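Local coordinates for fiber (Human adenovirus 48, PDB 6FJQ), which forms the trimeric knob at the tip of the viral fiber and probably engages primary receptors on host cells, at residues T112-P120 with E129-Y137. Numbering follows the deposited sequence.
Sequences TAYPKPPTP and EKSQAKNKY
The carboxamide of Gln132 overlaps the rings of Pro118 and Pro120, a worked example of how a proline-rich chain, poor in N-H donors, can still be held through its carbonyls. NE2 of Gln132 donates to the backbone O of Pro118 at 2.8 Å, with an N-H...O angle of 156°. The acceptor lies almost exactly in the amide plane of Gln132, whereas the donor sits well above the carbonyl plane of Pro118. A bend at chi2 (-77°) curls the glutamine chain round to this carbonyl. Gln132 NE2 also packs 3.4 Å from CD of Pro118 and lies close to CD of Pro120, whose ring crosses the glutamine side chain at about a right angle, while CB of Pro117 approaches OE1.

Nearer the body of the knob, Tyr114 turns the edge of its ring to the main chain of Lys134: CE1 is 3.5 Å from Lys134 O, near the ring plane. CD1 of the tyrosine also meets CA of Asn135 at 3.8 Å. Ala113 CB rests over the centre of one face of this ring, which also stacks with Phe157. The Lys134 chain, bent at chi3 and chi4, brings its ammonium to Ala113 O, where NZ makes a weak, long hydrogen bond of 3.4 Å.

The 129-137 segment is also tied to a neighbouring subunit, where Asp183 accepts hydrogen bonds from Ser131 OG and Gln132 N; the contact therefore lies at the trimer interface, where Tyr114 and Lys134 also pack on Asn39 and Ser41 of that subunit. Residues 112-120 and 129-137 are the two arms of one excursion, doubling back on itself before strand 136-142 enters the four-stranded sheet. Such a long, largely irregular loop projecting from an antiparallel beta-sandwich is characteristic of the trimeric adenovirus fiber knob.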
loop_
_atom_site.group_PDB
_atom_site.type_symbol
_atom_site.label_atom_id
_atom_site.label_comp_id
_atom_site.label_asym_id
_atom_site.label_seq_id
_atom_site.Cartn_x
_atom_site.Cartn_y
_atom_site.Cartn_z
ATOM N N THR A 112 -8.727 -20.095 2.517
ATOM C CA THR A 112 -10.012 -19.697 3.082
ATOM C C THR A 112 -10.315 -18.290 2.634
ATOM O O THR A 112 -11.404 -18.028 2.159
ATOM C CB THR A 112 -10.040 -19.843 4.604
ATOM O OG1 THR A 112 -10.042 -21.243 4.910
ATOM C CG2 THR A 112 -11.275 -19.171 5.221
ATOM N N ALA A 113 -9.363 -17.379 2.749
ATOM C CA ALA A 113 -9.626 -16.019 2.281
ATOM C C ALA A 113 -9.658 -15.881 0.775
ATOM O O ALA A 113 -10.346 -15.014 0.249
ATOM C CB ALA A 113 -8.606 -15.063 2.867
ATOM N N TYR A 114 -8.901 -16.736 0.102
ATOM C CA TYR A 114 -8.753 -16.696 -1.350
ATOM C C TYR A 114 -9.048 -18.073 -1.966
ATOM O O TYR A 114 -8.137 -18.788 -2.381
ATOM C CB TYR A 114 -7.340 -16.190 -1.701
ATOM C CG TYR A 114 -6.956 -14.895 -1.013
ATOM C CD1 TYR A 114 -7.771 -13.805 -1.097
ATOM C CD2 TYR A 114 -5.761 -14.758 -0.300
ATOM C CE1 TYR A 114 -7.442 -12.612 -0.468
ATOM C CE2 TYR A 114 -5.419 -13.550 0.320
ATOM C CZ TYR A 114 -6.285 -12.483 0.239
ATOM O OH TYR A 114 -6.084 -11.241 0.791
ATOM N N PRO A 115 -10.320 -18.469 -1.982
ATOM C CA PRO A 115 -10.682 -19.767 -2.472
ATOM C C PRO A 115 -10.760 -19.866 -3.949
ATOM O O PRO A 115 -10.709 -18.852 -4.635
ATOM C CB PRO A 115 -12.077 -19.996 -1.913
ATOM C CG PRO A 115 -12.595 -18.685 -1.645
ATOM C CD PRO A 115 -11.428 -17.823 -1.291
ATOM N N LYS A 116 -10.894 -21.106 -4.416
ATOM C CA LYS A 116 -11.217 -21.382 -5.814
ATOM C C LYS A 116 -12.511 -20.615 -6.080
ATOM O O LYS A 116 -13.477 -20.718 -5.286
ATOM C CB LYS A 116 -11.370 -22.902 -6.099
ATOM C CG LYS A 116 -10.169 -23.612 -6.784
ATOM C CD LYS A 116 -9.726 -22.965 -8.128
ATOM C CE LYS A 116 -9.196 -23.951 -9.200
ATOM N NZ LYS A 116 -8.675 -23.157 -10.345
ATOM N N PRO A 117 -12.545 -19.799 -7.164
ATOM C CA PRO A 117 -13.673 -18.852 -7.213
ATOM C C PRO A 117 -14.923 -19.594 -7.744
ATOM O O PRO A 117 -14.788 -20.502 -8.547
ATOM C CB PRO A 117 -13.151 -17.753 -8.160
ATOM C CG PRO A 117 -11.918 -18.347 -8.867
ATOM C CD PRO A 117 -11.750 -19.771 -8.409
ATOM N N PRO A 118 -16.144 -19.227 -7.322
ATOM C CA PRO A 118 -17.335 -19.968 -7.849
ATOM C C PRO A 118 -17.565 -19.723 -9.349
ATOM O O PRO A 118 -16.760 -19.042 -10.000
ATOM C CB PRO A 118 -18.482 -19.401 -7.022
ATOM C CG PRO A 118 -18.036 -17.986 -6.774
ATOM C CD PRO A 118 -16.510 -17.958 -6.684
ATOM N N THR A 119 -18.643 -20.239 -9.917
ATOM C CA THR A 119 -18.867 -20.025 -11.378
ATOM C C THR A 119 -19.877 -18.880 -11.547
ATOM O O THR A 119 -20.995 -19.006 -11.056
ATOM C CB THR A 119 -19.232 -21.322 -12.189
ATOM O OG1 THR A 119 -19.532 -22.433 -11.304
ATOM C CG2 THR A 119 -18.029 -21.684 -13.231
ATOM N N PRO A 120 -19.475 -17.764 -12.214
ATOM C CA PRO A 120 -20.399 -16.609 -12.189
ATOM C C PRO A 120 -21.738 -16.946 -12.867
ATOM O O PRO A 120 -21.726 -17.428 -13.989
ATOM C CB PRO A 120 -19.606 -15.477 -12.918
ATOM C CG PRO A 120 -18.430 -16.134 -13.572
ATOM C CD PRO A 120 -18.184 -17.459 -12.893
ATOM N N GLU A 129 -23.644 -14.322 -4.432
ATOM C CA GLU A 129 -23.664 -14.588 -3.009
ATOM C C GLU A 129 -22.288 -14.635 -2.466
ATOM O O GLU A 129 -22.154 -14.456 -1.314
ATOM C CB GLU A 129 -24.406 -15.859 -2.683
ATOM C CG GLU A 129 -25.873 -15.736 -3.013
ATOM C CD GLU A 129 -26.711 -16.718 -2.279
ATOM O OE1 GLU A 129 -26.328 -17.926 -2.159
ATOM O OE2 GLU A 129 -27.795 -16.248 -1.852
ATOM N N LYS A 130 -21.273 -14.890 -3.288
ATOM C CA LYS A 130 -19.865 -14.821 -2.840
ATOM C C LYS A 130 -18.872 -14.265 -3.892
ATOM O O LYS A 130 -19.032 -14.462 -5.101
ATOM C CB LYS A 130 -19.420 -16.190 -2.289
ATOM C CG LYS A 130 -20.238 -17.375 -2.817
ATOM C CD LYS A 130 -19.662 -18.729 -2.455
ATOM C CE LYS A 130 -20.261 -19.229 -1.131
ATOM N NZ LYS A 130 -19.801 -20.617 -0.854
ATOM N N SER A 131 -17.825 -13.603 -3.415
ATOM C CA SER A 131 -17.075 -12.655 -4.259
ATOM C C SER A 131 -16.234 -13.235 -5.378
ATOM O O SER A 131 -15.556 -14.151 -5.147
ATOM C CB SER A 131 -16.162 -11.859 -3.389
ATOM O OG SER A 131 -15.435 -10.885 -4.129
ATOM N N GLN A 132 -16.267 -12.669 -6.585
ATOM C CA GLN A 132 -15.321 -13.008 -7.659
ATOM C C GLN A 132 -14.042 -12.111 -7.520
ATOM O O GLN A 132 -12.906 -12.563 -7.746
ATOM C CB GLN A 132 -15.990 -12.837 -9.040
ATOM C CG GLN A 132 -17.049 -13.877 -9.460
ATOM C CD GLN A 132 -16.439 -15.229 -9.923
ATOM O OE1 GLN A 132 -15.382 -15.271 -10.571
ATOM N NE2 GLN A 132 -17.105 -16.338 -9.585
ATOM N N ALA A 133 -14.215 -10.870 -7.071
ATOM C CA ALA A 133 -13.117 -9.890 -6.965
ATOM C C ALA A 133 -12.149 -9.995 -5.774
ATOM O O ALA A 133 -11.062 -9.430 -5.805
ATOM C CB ALA A 133 -13.726 -8.499 -6.953
ATOM N N LYS A 134 -12.554 -10.682 -4.717
ATOM C CA LYS A 134 -11.901 -10.535 -3.404
ATOM C C LYS A 134 -10.523 -11.120 -3.313
ATOM O O LYS A 134 -9.878 -10.945 -2.268
ATOM C CB LYS A 134 -12.766 -11.072 -2.236
ATOM C CG LYS A 134 -12.829 -12.584 -2.072
ATOM C CD LYS A 134 -13.757 -13.007 -0.954
ATOM C CE LYS A 134 -13.082 -13.014 0.415
ATOM N NZ LYS A 134 -13.487 -14.233 1.172
ATOM N N ASN A 135 -10.099 -11.801 -4.375
ATOM C CA ASN A 135 -8.775 -12.377 -4.468
ATOM C C ASN A 135 -7.875 -11.595 -5.408
ATOM O O ASN A 135 -6.907 -12.137 -5.943
ATOM C CB ASN A 135 -8.888 -13.813 -4.927
ATOM C CG ASN A 135 -9.274 -13.963 -6.416
ATOM O OD1 ASN A 135 -8.941 -14.965 -6.985
ATOM N ND2 ASN A 135 -9.985 -13.005 -7.038
ATOM N N LYS A 136 -8.175 -10.328 -5.605
ATOM C CA LYS A 136 -7.344 -9.502 -6.460
ATOM C C LYS A 136 -7.035 -8.181 -5.778
ATOM O O LYS A 136 -7.919 -7.518 -5.215
ATOM C CB LYS A 136 -8.028 -9.207 -7.798
ATOM C CG LYS A 136 -8.492 -10.440 -8.562
ATOM C CD LYS A 136 -9.395 -10.071 -9.719
ATOM C CE LYS A 136 -10.666 -10.909 -9.735
ATOM N NZ LYS A 136 -10.348 -12.350 -9.978
ATOM N N TYR A 137 -5.753 -7.855 -5.824
ATOM C CA TYR A 137 -5.228 -6.516 -5.611
ATOM C C TYR A 137 -5.024 -5.948 -7.009
ATOM O O TYR A 137 -4.351 -6.592 -7.827
ATOM C CB TYR A 137 -3.875 -6.597 -4.860
ATOM C CG TYR A 137 -3.369 -5.274 -4.382
ATOM C CD1 TYR A 137 -3.942 -4.642 -3.270
ATOM C CD2 TYR A 137 -2.314 -4.636 -5.044
ATOM C CE1 TYR A 137 -3.483 -3.384 -2.853
ATOM C CE2 TYR A 137 -1.837 -3.399 -4.613
ATOM C CZ TYR A 137 -2.445 -2.795 -3.538
ATOM O OH TYR A 137 -2.039 -1.611 -3.130
#